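Long-range contacts in prolyl endopeptidase (PDB 2BKL), which probably cleaves oligopeptides after proline, and less readily after alanine, as a serine endopeptidase of the prolyl oligopeptidase family: residues D376-F381 with I390-V395; S324-G329 with A365-G370; T341-V346 with V354-L359; G330-E335 with A347-K352. All coordinates share one frame; numbering follows the deposited sequence.

Contact 1: D376-F381 with I390-V395; sequences DAYYVF and IYKTSV
Lys-392 and Tyr-378 face each other as a non-hydrogen-bonded pair of an antiparallel hairpin in the beta-propeller, their side chains running alongside in the same direction. CG of Lys-392 is anti to the backbone N (chi1 178°) and the rest of the chain is extended, so its methylenes pass the tyrosine one after another. CB lies 3.7 Å from Tyr-378 CE2, CG sits by CE2 and CZ, and CD draws level with the hydroxyl, 3.7 Å from Tyr-378 OH. CE then meets the carboxylate of Asp-376, 3.4 Å from Asp-376 OD1. At the tip, NZ stays 4.2 Å from Asp-376 OD2, too far for a salt bridge; long, weak ion pairs link NZ to Glu-102 and OD2 to Arg-77.

The face that carries Ala-377, Tyr-379, Tyr-391 and Thr-393 is dominated by its two tyrosines. Their rings are nearly parallel, at 17°, but slid apart and barely overlapping. Tyr-379 OH stands over one face of the Tyr-391 ring, towards its rim, while Tyr-379 CE1 presses on Tyr-391 CB at 3.5 Å. Thr-393 CG2 lies at the edge of the Tyr-379 ring. Small Ala-377 leaves space for Val-395, whose CG2 is 3.9 Å from Ala-377 CB.

Between the two faces, Ala-377 with Thr-393 and Tyr-379 with Tyr-391 each exchange two backbone hydrogen bonds, including Thr-393 N to Ala-377 O at 2.8 Å. The chemistry implies a division of labour: the backbone fixes the register, tyrosine rings and the lysine stem pack on the faces, and at this separation the opposite charges of Lys-392 and Asp-376 probably attract only weakly.

Contact 2: S324-G329 with A365-G370; sequences SVSIVG and ASNLMG
Ser-324, Ser-326 and Val-328 meet Asn-367, Leu-368 and Gly-370 where two successive blades of the beta-propeller abut: strand 321-328 belongs to one blade, and the loop after strand 364-365 to the next.

Polar bonds come first. Ser-326 OG donates to Leu-368 O at 3.1 Å, approaching 31° out of the carbonyl plane; its chi1 of 66° sets the hydroxyl between the backbone N and the carbonyl carbon, pointing at the loop. The amide of Asn-367 adds a weak, bent bond from ND2 to Ser-324 OG, also 3.1 Å long. Each of these two side chains has a stronger partner on strand 331-338: Glu-335 for Ser-324, and Ser-333 for Asn-367 OD1. Serine is well suited here, since its short hydroxyl reaches the Leu-368 carbonyl or the Asn-367 amide directly. The loop also braces itself, Ser-366 OG donating to Asn-367 O at 2.9 Å.

Apolar contact is confined to the end of the strand. Val-328 crosses Leu-368 at about a right angle, with Val-328 CG2 4.2 Å from Leu-368 CB. Its other methyl, CG1, lies 3.8 Å from Gly-370 N, where glycine brings no side chain into the valine's path.

Water supplies the third kind of link. One molecule donates to Ile-327 O at 2.7 Å and, weakly, to Gly-370 O at 3.4 Å.

Contact 3: T341-V346 with V354-L359; sequences TSEVRV and VRTVQL
The guanidinium of Arg-355 lies beside Val-346, whose CG2 is 4.2 Å from Arg-355 NH1, and one of its faces carries Val-354 CG1, offset towards the rim. A bend at chi3 (76°) folds the group back beside Val-354, and NH1 reaches Val-395 O of the next blade. The other guanidinium, that of Arg-345, takes Glu-343 at its edge and in its plane: NE and NH2 grip side-on, both on the single oxygen OE2, with NE 2.9 Å from Glu-343 OE2. Arg-345 also makes a cation-pi contact with Tyr-336, and its NH1 turns to Asp-317 in a second salt bridge. The stem of Glu-343 crosses Thr-356 at about a right angle, CG resting 3.7 Å from Thr-356 CG2. Were Glu-343 cut back to an alanine, NE and NH2 of Arg-345 would probably lose their carboxylate, and Thr-356 CG2 the stem that touches it.

The hairpin backbone contains a classic beta bulge. Val-354 and Arg-355 both face Val-346, and Val-346 O accepts from Val-354 N at 2.9 Å and from Arg-355 N at 3.2 Å. Farther along, Val-357 N bonds to Val-344 O; beyond this pair the two chains diverge and a water bridges them, 2.8 Å from Val-344 N and 2.7 Å from Val-357 O. Val-344 and Val-357 lie side by side, Val-344 CG1 3.8 Å from Val-357 CG2.

Strand 341-348 runs between 331-338 and the outermost strand 353-356 of this propeller blade, while Val-357 and Leu-359 lean on Tyr-379 of strand 376-383 in the next.

Contact 4: G330-E335 with A347-K352; sequences GHLSLE and ATLKGK
Leu-349 fits its branch point against the backbone of Gly-330, CG lying 3.3 Å from Gly-330 O, and sends one methyl, CD2, to Leu-332, while CD1 stays beside Gly-330 O. The two leucines cross at about a right angle, CD2 of Leu-349 4.0 Å from CD2 of Leu-332, while Leu-332 CD1 rides over Thr-348 O at 3.6 Å. With only an alanine here in place of Leu-349, a gap is likely to open beside Gly-330 O and the Leu-332 methyl to lose its neighbour.

Farther along, the bump is only a methyl: Ala-347 CB sits between Leu-332 and Leu-334, 4.2 Å from Leu-334 CD1, and its shortness suits the shallow groove beside the two leucines. His-331 meets the neighbouring carbonyl, its CB 3.3 Å from Ala-347 O. Its ring, hydrogen-bonded through ND1 to Gly-329 O, has a water over the centre of one face; that water joins Gly-330 O, at 2.7 Å, to Leu-349 N. The backbones meet through a hydrogen-bonded pair, Leu-332 N with Ala-347 O and Ala-347 N with Leu-332 O.

The chain then folds in a type I turn from Thr-348 to Gly-351. Thr-348 OG1 accepts from Lys-350 N in an ST turn, and Gly-351 adopts angles at which a CB would hit the preceding carbonyl.

Strand 331-338 lies between 321-328 and 341-348, with Leu-332 and Leu-334 packed on strand 311-314 of the preceding blade.

Overall arrangement
All four contacts lie on the same side of the chain's centre, within the propeller. Contacts 3 and 4 share strand 341-348 and knit one blade, joined through Arg-345 O and Leu-334 N; contact 1 is a hairpin of the following blade, and contact 2 links the two. Contact 1 is the most buried and has the most regular backbone ladder. The others are partly buried and rely more on irregularities: a bulge, a turn, and bridging waters. Contact 2 lacks strand pairing and uses hydroxyls and an amide instead. Its loop is tied to both neighbours, Ala-365 O probably bonding to Ser-342 OG of contact 3 and Met-369 N to Tyr-378 O of contact 1.

Contact 1: D376-F381 with I390-V395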
loop_
_atom_site.group_PDB
_atom_site.type_symbol
_atom_site.label_atom_id
_atom_site.label_comp_id
_atom_site.label_asym_id
_atom_site.label_seq_id
_atom_site.Cartn_x
_atom_site.Cartn_y
_atom_site.Cartn_z
ATOM N N ASP A 376 19.136 -17.459 12.194
ATOM C CA ASP A 376 19.396 -16.286 11.366
ATOM C C ASP A 376 18.083 -15.593 10.994
ATOM O O ASP A 376 17.179 -16.234 10.468
ATOM C CB ASP A 376 20.086 -16.657 10.051
ATOM C CG ASP A 376 21.427 -17.311 10.252
ATOM O OD1 ASP A 376 22.229 -16.822 11.088
ATOM O OD2 ASP A 376 21.736 -18.321 9.579
ATOM N N ALA A 377 18.004 -14.282 11.225
ATOM C CA ALA A 377 16.853 -13.477 10.842
ATOM C C ALA A 377 17.339 -12.189 10.213
ATOM O O ALA A 377 18.367 -11.665 10.632
ATOM C CB ALA A 377 15.971 -13.156 12.020
ATOM N N TYR A 378 16.582 -11.640 9.275
ATOM C CA TYR A 378 17.010 -10.489 8.518
ATOM C C TYR A 378 16.102 -9.321 8.780
ATOM O O TYR A 378 14.917 -9.493 9.087
ATOM C CB TYR A 378 16.991 -10.821 7.013
ATOM C CG TYR A 378 17.919 -11.922 6.584
ATOM C CD1 TYR A 378 17.566 -13.242 6.772
ATOM C CD2 TYR A 378 19.129 -11.644 5.977
ATOM C CE1 TYR A 378 18.422 -14.264 6.384
ATOM C CE2 TYR A 378 19.971 -12.656 5.578
ATOM C CZ TYR A 378 19.609 -13.944 5.793
ATOM O OH TYR A 378 20.450 -14.967 5.401
ATOM N N TYR A 379 16.638 -8.110 8.669
ATOM C CA TYR A 379 15.782 -6.950 8.629
ATOM C C TYR A 379 16.300 -5.951 7.620
ATOM O O TYR A 379 17.486 -5.942 7.265
ATOM C CB TYR A 379 15.606 -6.300 10.010
ATOM C CG TYR A 379 16.767 -5.483 10.525
ATOM C CD1 TYR A 379 17.763 -6.057 11.286
ATOM C CD2 TYR A 379 16.838 -4.109 10.288
ATOM C CE1 TYR A 379 18.839 -5.272 11.797
ATOM C CE2 TYR A 379 17.876 -3.350 10.777
ATOM C CZ TYR A 379 18.888 -3.956 11.511
ATOM O OH TYR A 379 19.895 -3.148 12.007
ATOM N N VAL A 380 15.377 -5.132 7.143
ATOM C CA VAL A 380 15.670 -4.084 6.175
ATOM C C VAL A 380 15.679 -2.748 6.862
ATOM O O VAL A 380 14.803 -2.470 7.678
ATOM C CB VAL A 380 14.571 -4.104 5.089
ATOM C CG1 VAL A 380 14.809 -3.042 4.024
ATOM C CG2 VAL A 380 14.441 -5.476 4.428
ATOM N N PHE A 381 16.673 -1.925 6.547
ATOM C CA PHE A 381 16.756 -0.557 7.030
ATOM C C PHE A 381 16.876 0.435 5.882
ATOM O O PHE A 381 17.643 0.227 4.946
ATOM C CB PHE A 381 17.938 -0.406 7.969
ATOM C CG PHE A 381 18.111 0.987 8.473
ATOM C CD1 PHE A 381 17.390 1.418 9.577
ATOM C CD2 PHE A 381 18.978 1.855 7.843
ATOM C CE1 PHE A 381 17.518 2.690 10.038
ATOM C CE2 PHE A 381 19.107 3.131 8.280
ATOM C CZ PHE A 381 18.392 3.561 9.384
ATOM N N ILE A 390 20.164 -4.464 4.105
ATOM C CA ILE A 390 19.671 -5.631 4.791
ATOM C C ILE A 390 20.721 -6.147 5.735
ATOM O O ILE A 390 21.866 -6.305 5.359
ATOM C CB ILE A 390 19.291 -6.732 3.803
ATOM C CG1 ILE A 390 18.237 -6.234 2.818
ATOM C CG2 ILE A 390 18.829 -7.977 4.565
ATOM C CD1 ILE A 390 17.968 -7.238 1.730
ATOM N N TYR A 391 20.315 -6.396 6.971
ATOM C CA TYR A 391 21.172 -6.958 7.999
ATOM C C TYR A 391 20.767 -8.384 8.303
ATOM O O TYR A 391 19.577 -8.711 8.372
ATOM C CB TYR A 391 21.115 -6.094 9.275
ATOM C CG TYR A 391 21.809 -4.780 9.056
ATOM C CD1 TYR A 391 21.138 -3.723 8.473
ATOM C CD2 TYR A 391 23.122 -4.605 9.406
ATOM C CE1 TYR A 391 21.758 -2.549 8.215
ATOM C CE2 TYR A 391 23.774 -3.389 9.172
ATOM C CZ TYR A 391 23.066 -2.377 8.567
ATOM O OH TYR A 391 23.658 -1.154 8.327
ATOM N N LYS A 392 21.770 -9.230 8.492
ATOM C CA LYS A 392 21.566 -10.596 8.927
ATOM C C LYS A 392 21.956 -10.632 10.398
ATOM O O LYS A 392 23.054 -10.219 10.780
ATOM C CB LYS A 392 22.418 -11.559 8.107
ATOM C CG LYS A 392 22.302 -13.022 8.535
ATOM C CD LYS A 392 23.143 -13.933 7.641
ATOM C CE LYS A 392 23.450 -15.248 8.295
ATOM N NZ LYS A 392 24.521 -15.977 7.570
ATOM N N THR A 393 21.046 -11.120 11.231
ATOM C CA THR A 393 21.254 -11.121 12.664
ATOM C C THR A 393 21.044 -12.512 13.232
ATOM O O THR A 393 20.330 -13.322 12.656
ATOM C CB THR A 393 20.306 -10.127 13.377
ATOM O OG1 THR A 393 18.971 -10.673 13.446
ATOM C CG2 THR A 393 20.119 -8.836 12.618
ATOM N N SER A 394 21.687 -12.781 14.358
ATOM C CA SER A 394 21.408 -13.963 15.140
ATOM C C SER A 394 20.393 -13.617 16.218
ATOM O O SER A 394 20.573 -12.705 16.999
ATOM C CB SER A 394 22.683 -14.476 15.815
ATOM O OG SER A 394 22.359 -15.392 16.857
ATOM N N VAL A 395 19.309 -14.362 16.258
ATOM C CA VAL A 395 18.281 -14.119 17.245
ATOM C C VAL A 395 18.801 -14.447 18.639
ATOM O O VAL A 395 18.530 -13.716 19.595
ATOM C CB VAL A 395 17.000 -14.934 16.942
ATOM C CG1 VAL A 395 15.962 -14.729 18.037
ATOM C CG2 VAL A 395 16.404 -14.521 15.614
#

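Contact 2: S324-G329 with A365-G370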
loop_
_atom_site.group_PDB
_atom_site.type_symbol
_atom_site.label_atom_id
_atom_site.label_comp_id
_atom_site.label_asym_id
_atom_site.label_seq_id
_atom_site.Cartn_x
_atom_site.Cartn_y
_atom_site.Cartn_z
ATOM N N SER A 324 3.706 -5.214 14.819
ATOM C CA SER A 324 3.726 -6.605 14.387
ATOM C C SER A 324 4.575 -7.439 15.325
ATOM O O SER A 324 5.445 -6.919 16.061
ATOM C CB SER A 324 4.264 -6.758 12.977
ATOM O OG SER A 324 5.635 -6.479 12.932
ATOM N N VAL A 325 4.315 -8.725 15.265
ATOM C CA VAL A 325 5.016 -9.720 16.043
ATOM C C VAL A 325 5.353 -10.833 15.106
ATOM O O VAL A 325 4.478 -11.346 14.397
ATOM C CB VAL A 325 4.130 -10.321 17.144
ATOM C CG1 VAL A 325 4.881 -11.416 17.862
ATOM C CG2 VAL A 325 3.684 -9.263 18.084
ATOM N N SER A 326 6.613 -11.245 15.137
ATOM C CA SER A 326 7.035 -12.432 14.419
ATOM C C SER A 326 7.730 -13.394 15.356
ATOM O O SER A 326 8.334 -12.996 16.352
ATOM C CB SER A 326 7.945 -12.089 13.258
ATOM O OG SER A 326 9.168 -11.544 13.706
ATOM N N ILE A 327 7.604 -14.677 15.073
ATOM C CA ILE A 327 8.310 -15.670 15.842
ATOM C C ILE A 327 9.504 -16.118 15.025
ATOM O O ILE A 327 9.355 -16.708 13.944
ATOM C CB ILE A 327 7.404 -16.873 16.150
ATOM C CG1 ILE A 327 6.100 -16.422 16.818
ATOM C CG2 ILE A 327 8.166 -17.872 17.003
ATOM C CD1 ILE A 327 5.099 -17.553 17.072
ATOM N N VAL A 328 10.687 -15.783 15.520
ATOM C CA VAL A 328 11.937 -16.105 14.847
ATOM C C VAL A 328 12.936 -16.665 15.830
ATOM O O VAL A 328 13.065 -16.183 16.952
ATOM C CB VAL A 328 12.526 -14.866 14.149
ATOM C CG1 VAL A 328 11.721 -14.497 12.929
ATOM C CG2 VAL A 328 12.697 -13.652 15.115
ATOM N N GLY A 329 13.603 -17.735 15.433
ATOM C CA GLY A 329 14.646 -18.299 16.269
ATOM C C GLY A 329 14.217 -18.595 17.689
ATOM O O GLY A 329 14.981 -18.328 18.622
ATOM N N ALA A 365 13.037 0.672 9.960
ATOM C CA ALA A 365 13.469 -0.722 10.034
ATOM C C ALA A 365 12.287 -1.650 9.983
ATOM O O ALA A 365 11.289 -1.404 10.672
ATOM C CB ALA A 365 14.255 -0.963 11.290
ATOM N N SER A 366 12.385 -2.756 9.233
ATOM C CA SER A 366 11.380 -3.793 9.266
ATOM C C SER A 366 11.517 -4.622 10.541
ATOM O O SER A 366 12.549 -4.589 11.217
ATOM C CB SER A 366 11.509 -4.719 8.054
ATOM O OG SER A 366 12.650 -5.577 8.202
ATOM N N ASN A 367 10.495 -5.413 10.830
ATOM C CA ASN A 367 10.621 -6.434 11.847
ATOM C C ASN A 367 11.606 -7.481 11.354
ATOM O O ASN A 367 11.909 -7.566 10.160
ATOM C CB ASN A 367 9.259 -7.038 12.185
ATOM C CG ASN A 367 9.208 -7.639 13.581
ATOM O OD1 ASN A 367 10.148 -7.553 14.321
ATOM N ND2 ASN A 367 8.065 -8.186 13.952
ATOM N N LEU A 368 12.110 -8.284 12.264
ATOM C CA LEU A 368 12.925 -9.412 11.879
ATOM C C LEU A 368 12.110 -10.413 11.084
ATOM O O LEU A 368 10.932 -10.656 11.368
ATOM C CB LEU A 368 13.522 -10.080 13.095
ATOM C CG LEU A 368 14.542 -9.292 13.897
ATOM C CD1 LEU A 368 15.019 -10.122 15.084
ATOM C CD2 LEU A 368 15.704 -8.868 13.028
ATOM N N MET A 369 12.756 -10.936 10.041
ATOM C CA MET A 369 12.173 -11.864 9.100
ATOM C C MET A 369 12.995 -13.143 9.092
ATOM O O MET A 369 14.209 -13.110 8.919
ATOM C CB MET A 369 12.171 -11.267 7.701
ATOM C CG MET A 369 11.259 -10.061 7.581
ATOM S SD MET A 369 11.472 -9.336 5.978
ATOM C CE MET A 369 12.756 -8.299 6.311
ATOM N N GLY A 370 12.318 -14.266 9.211
ATOM C CA GLY A 370 12.959 -15.554 9.218
ATOM C C GLY A 370 11.948 -16.629 9.487
ATOM O O GLY A 370 10.833 -16.591 8.973
HETATM O O HOH W 1 8.553 -16.242 11.405
#

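Contact 3: T341-V346 with V354-L359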
loop_
_atom_site.group_PDB
_atom_site.type_symbol
_atom_site.label_atom_id
_atom_site.label_comp_id
_atom_site.label_asym_id
_atom_site.label_seq_id
_atom_site.Cartn_x
_atom_site.Cartn_y
_atom_site.Cartn_z
ATOM N N THR A 341 8.890 6.410 14.034
ATOM C CA THR A 341 10.155 5.760 13.743
ATOM C C THR A 341 10.188 4.396 14.421
ATOM O O THR A 341 9.848 4.257 15.583
ATOM C CB THR A 341 11.281 6.675 14.277
ATOM O OG1 THR A 341 11.262 7.919 13.554
ATOM C CG2 THR A 341 12.654 6.091 14.045
ATOM N N SER A 342 10.630 3.380 13.715
ATOM C CA SER A 342 10.512 2.052 14.277
ATOM C C SER A 342 11.695 1.652 15.159
ATOM O O SER A 342 12.819 2.138 15.026
ATOM C CB SER A 342 10.223 1.011 13.231
ATOM O OG SER A 342 11.329 0.880 12.406
ATOM N N GLU A 343 11.364 0.772 16.091
ATOM C CA GLU A 343 12.299 0.129 16.994
ATOM C C GLU A 343 11.911 -1.333 17.042
ATOM O O GLU A 343 10.727 -1.664 17.064
ATOM C CB GLU A 343 12.212 0.740 18.399
ATOM C CG GLU A 343 13.069 0.033 19.444
ATOM C CD GLU A 343 13.315 0.848 20.685
ATOM O OE1 GLU A 343 14.238 1.690 20.657
ATOM O OE2 GLU A 343 12.602 0.629 21.692
ATOM N N VAL A 344 12.895 -2.216 17.038
ATOM C CA VAL A 344 12.644 -3.642 17.030
ATOM C C VAL A 344 13.208 -4.249 18.311
ATOM O O VAL A 344 14.354 -4.031 18.678
ATOM C CB VAL A 344 13.236 -4.301 15.775
ATOM C CG1 VAL A 344 12.987 -5.819 15.810
ATOM C CG2 VAL A 344 12.603 -3.673 14.522
ATOM N N ARG A 345 12.364 -5.009 19.012
ATOM C CA ARG A 345 12.710 -5.605 20.307
ATOM C C ARG A 345 12.525 -7.117 20.257
ATOM O O ARG A 345 11.525 -7.631 19.721
ATOM C CB ARG A 345 11.818 -5.016 21.395
ATOM C CG ARG A 345 11.927 -3.507 21.545
ATOM C CD ARG A 345 11.115 -2.981 22.703
ATOM N NE ARG A 345 10.988 -1.531 22.647
ATOM C CZ ARG A 345 10.041 -0.829 23.260
ATOM N NH1 ARG A 345 9.104 -1.416 23.980
ATOM N NH2 ARG A 345 10.023 0.493 23.134
ATOM N N VAL A 346 13.514 -7.836 20.763
ATOM C CA VAL A 346 13.492 -9.289 20.848
ATOM C C VAL A 346 13.118 -9.654 22.274
ATOM O O VAL A 346 13.674 -9.100 23.215
ATOM C CB VAL A 346 14.856 -9.907 20.464
ATOM C CG1 VAL A 346 14.859 -11.436 20.652
ATOM C CG2 VAL A 346 15.163 -9.558 19.030
ATOM N N VAL A 354 14.658 -9.428 25.890
ATOM C CA VAL A 354 16.027 -9.907 25.686
ATOM C C VAL A 354 16.926 -8.728 25.277
ATOM O O VAL A 354 17.914 -8.402 25.946
ATOM C CB VAL A 354 16.071 -11.035 24.642
ATOM C CG1 VAL A 354 17.502 -11.429 24.349
ATOM C CG2 VAL A 354 15.273 -12.233 25.135
ATOM N N ARG A 355 16.617 -8.100 24.154
ATOM C CA ARG A 355 17.394 -6.962 23.711
ATOM C C ARG A 355 16.619 -6.118 22.724
ATOM O O ARG A 355 15.603 -6.550 22.210
ATOM C CB ARG A 355 18.702 -7.433 23.087
ATOM C CG ARG A 355 18.604 -7.901 21.654
ATOM C CD ARG A 355 19.901 -8.474 21.161
ATOM N NE ARG A 355 20.129 -9.809 21.701
ATOM C CZ ARG A 355 19.671 -10.928 21.182
ATOM N NH1 ARG A 355 18.992 -10.913 20.049
ATOM N NH2 ARG A 355 19.945 -12.073 21.780
ATOM N N THR A 356 17.111 -4.916 22.466
ATOM C CA THR A 356 16.649 -4.051 21.400
ATOM C C THR A 356 17.661 -4.117 20.281
ATOM O O THR A 356 18.877 -4.045 20.500
ATOM C CB THR A 356 16.509 -2.613 21.936
ATOM O OG1 THR A 356 15.440 -2.572 22.905
ATOM C CG2 THR A 356 16.066 -1.651 20.855
ATOM N N VAL A 357 17.157 -4.296 19.067
ATOM C CA VAL A 357 17.993 -4.292 17.890
ATOM C C VAL A 357 18.620 -2.920 17.706
ATOM O O VAL A 357 17.933 -1.899 17.715
ATOM C CB VAL A 357 17.211 -4.708 16.635
ATOM C CG1 VAL A 357 18.143 -4.744 15.422
ATOM C CG2 VAL A 357 16.602 -6.051 16.812
ATOM N N GLN A 358 19.944 -2.868 17.581
ATOM C CA GLN A 358 20.640 -1.605 17.419
ATOM C C GLN A 358 20.737 -1.254 15.955
ATOM O O GLN A 358 21.419 -1.910 15.170
ATOM C CB GLN A 358 22.032 -1.694 18.043
ATOM C CG GLN A 358 21.996 -2.057 19.528
ATOM C CD GLN A 358 21.274 -1.041 20.389
ATOM O OE1 GLN A 358 21.651 0.148 20.417
ATOM N NE2 GLN A 358 20.262 -1.483 21.122
ATOM N N LEU A 359 20.012 -0.203 15.588
ATOM C CA LEU A 359 19.880 0.182 14.196
ATOM C C LEU A 359 21.064 1.046 13.782
ATOM O O LEU A 359 21.684 1.735 14.608
ATOM C CB LEU A 359 18.583 0.952 13.985
ATOM C CG LEU A 359 17.341 0.197 14.450
ATOM C CD1 LEU A 359 16.090 1.070 14.289
ATOM C CD2 LEU A 359 17.160 -1.119 13.743
HETATM O O HOH W 2 15.456 -1.077 17.148
#

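Contact 4: G330-E335 with A347-K352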
loop_
_atom_site.group_PDB
_atom_site.type_symbol
_atom_site.label_atom_id
_atom_site.label_comp_id
_atom_site.label_asym_id
_atom_site.label_seq_id
_atom_site.Cartn_x
_atom_site.Cartn_y
_atom_site.Cartn_z
ATOM N N GLY A 330 12.992 -19.056 17.859
ATOM C CA GLY A 330 12.514 -19.442 19.191
ATOM C C GLY A 330 12.209 -18.283 20.113
ATOM O O GLY A 330 12.070 -18.472 21.317
ATOM N N HIS A 331 12.085 -17.087 19.540
ATOM C CA HIS A 331 11.833 -15.838 20.254
ATOM C C HIS A 331 10.717 -15.054 19.557
ATOM O O HIS A 331 10.321 -15.359 18.421
ATOM C CB HIS A 331 13.096 -14.964 20.249
ATOM C CG HIS A 331 14.189 -15.457 21.150
ATOM N ND1 HIS A 331 14.837 -16.653 20.943
ATOM C CD2 HIS A 331 14.755 -14.910 22.250
ATOM C CE1 HIS A 331 15.727 -16.845 21.902
ATOM N NE2 HIS A 331 15.713 -15.792 22.701
ATOM N N LEU A 332 10.179 -14.061 20.255
ATOM C CA LEU A 332 9.296 -13.049 19.669
ATOM C C LEU A 332 10.099 -11.851 19.203
ATOM O O LEU A 332 10.947 -11.366 19.925
ATOM C CB LEU A 332 8.273 -12.594 20.707
ATOM C CG LEU A 332 7.353 -13.685 21.272
ATOM C CD1 LEU A 332 6.467 -13.069 22.321
ATOM C CD2 LEU A 332 6.530 -14.368 20.216
ATOM N N SER A 333 9.827 -11.365 17.999
ATOM C CA SER A 333 10.377 -10.106 17.494
ATOM C C SER A 333 9.234 -9.112 17.372
ATOM O O SER A 333 8.271 -9.377 16.705
ATOM C CB SER A 333 11.097 -10.291 16.162
ATOM O OG SER A 333 11.742 -9.084 15.787
ATOM N N LEU A 334 9.384 -7.990 18.057
ATOM C CA LEU A 334 8.312 -7.012 18.255
ATOM C C LEU A 334 8.727 -5.714 17.560
ATOM O O LEU A 334 9.738 -5.083 17.908
ATOM C CB LEU A 334 8.090 -6.755 19.738
ATOM C CG LEU A 334 7.902 -7.975 20.662
ATOM C CD1 LEU A 334 7.905 -7.587 22.117
ATOM C CD2 LEU A 334 6.637 -8.613 20.324
ATOM N N GLU A 335 7.918 -5.286 16.609
ATOM C CA GLU A 335 8.168 -4.060 15.858
ATOM C C GLU A 335 7.279 -2.963 16.425
ATOM O O GLU A 335 6.058 -3.020 16.314
ATOM C CB GLU A 335 7.853 -4.250 14.380
ATOM C CG GLU A 335 8.160 -3.033 13.513
ATOM C CD GLU A 335 7.536 -3.107 12.132
ATOM O OE1 GLU A 335 6.827 -4.070 11.782
ATOM O OE2 GLU A 335 7.719 -2.122 11.400
ATOM N N ALA A 347 12.152 -10.539 22.406
ATOM C CA ALA A 347 11.684 -11.045 23.706
ATOM C C ALA A 347 11.614 -12.564 23.681
ATOM O O ALA A 347 11.539 -13.170 22.611
ATOM C CB ALA A 347 10.308 -10.483 24.039
ATOM N N THR A 348 11.591 -13.196 24.857
ATOM C CA THR A 348 11.385 -14.630 24.875
ATOM C C THR A 348 9.943 -14.930 24.551
ATOM O O THR A 348 9.082 -14.042 24.523
ATOM C CB THR A 348 11.722 -15.262 26.244
ATOM O OG1 THR A 348 10.776 -14.810 27.212
ATOM C CG2 THR A 348 13.108 -14.811 26.742
ATOM N N LEU A 349 9.658 -16.202 24.342
ATOM C CA LEU A 349 8.284 -16.652 24.109
ATOM C C LEU A 349 7.358 -16.403 25.311
ATOM O O LEU A 349 6.142 -16.401 25.164
ATOM C CB LEU A 349 8.271 -18.132 23.722
ATOM C CG LEU A 349 8.914 -18.503 22.394
ATOM C CD1 LEU A 349 8.942 -20.028 22.237
ATOM C CD2 LEU A 349 8.207 -17.834 21.228
ATOM N N LYS A 350 7.927 -16.196 26.495
ATOM C CA LYS A 350 7.152 -15.852 27.673
ATOM C C LYS A 350 6.997 -14.348 27.849
ATOM O O LYS A 350 6.378 -13.882 28.812
ATOM C CB LYS A 350 7.794 -16.478 28.913
ATOM C CG LYS A 350 7.841 -17.993 28.861
ATOM C CD LYS A 350 6.449 -18.601 28.949
ATOM C CE LYS A 350 6.453 -19.898 29.760
ATOM N NZ LYS A 350 5.070 -20.403 29.915
ATOM N N GLY A 351 7.533 -13.594 26.880
ATOM C CA GLY A 351 7.399 -12.153 26.833
ATOM C C GLY A 351 8.449 -11.326 27.551
ATOM O O GLY A 351 8.321 -10.097 27.631
ATOM N N LYS A 352 9.511 -11.966 28.029
ATOM C CA LYS A 352 10.555 -11.271 28.760
ATOM C C LYS A 352 11.526 -10.592 27.813
ATOM O O LYS A 352 12.011 -11.240 26.904
ATOM C CB LYS A 352 11.283 -12.235 29.683
ATOM C CG LYS A 352 10.366 -12.856 30.754
ATOM C CD LYS A 352 9.226 -11.909 31.274
ATOM C CE LYS A 352 8.422 -12.523 32.428
ATOM N NZ LYS A 352 8.718 -13.979 32.646
HETATM O O HOH W 3 12.212 -17.828 23.947
#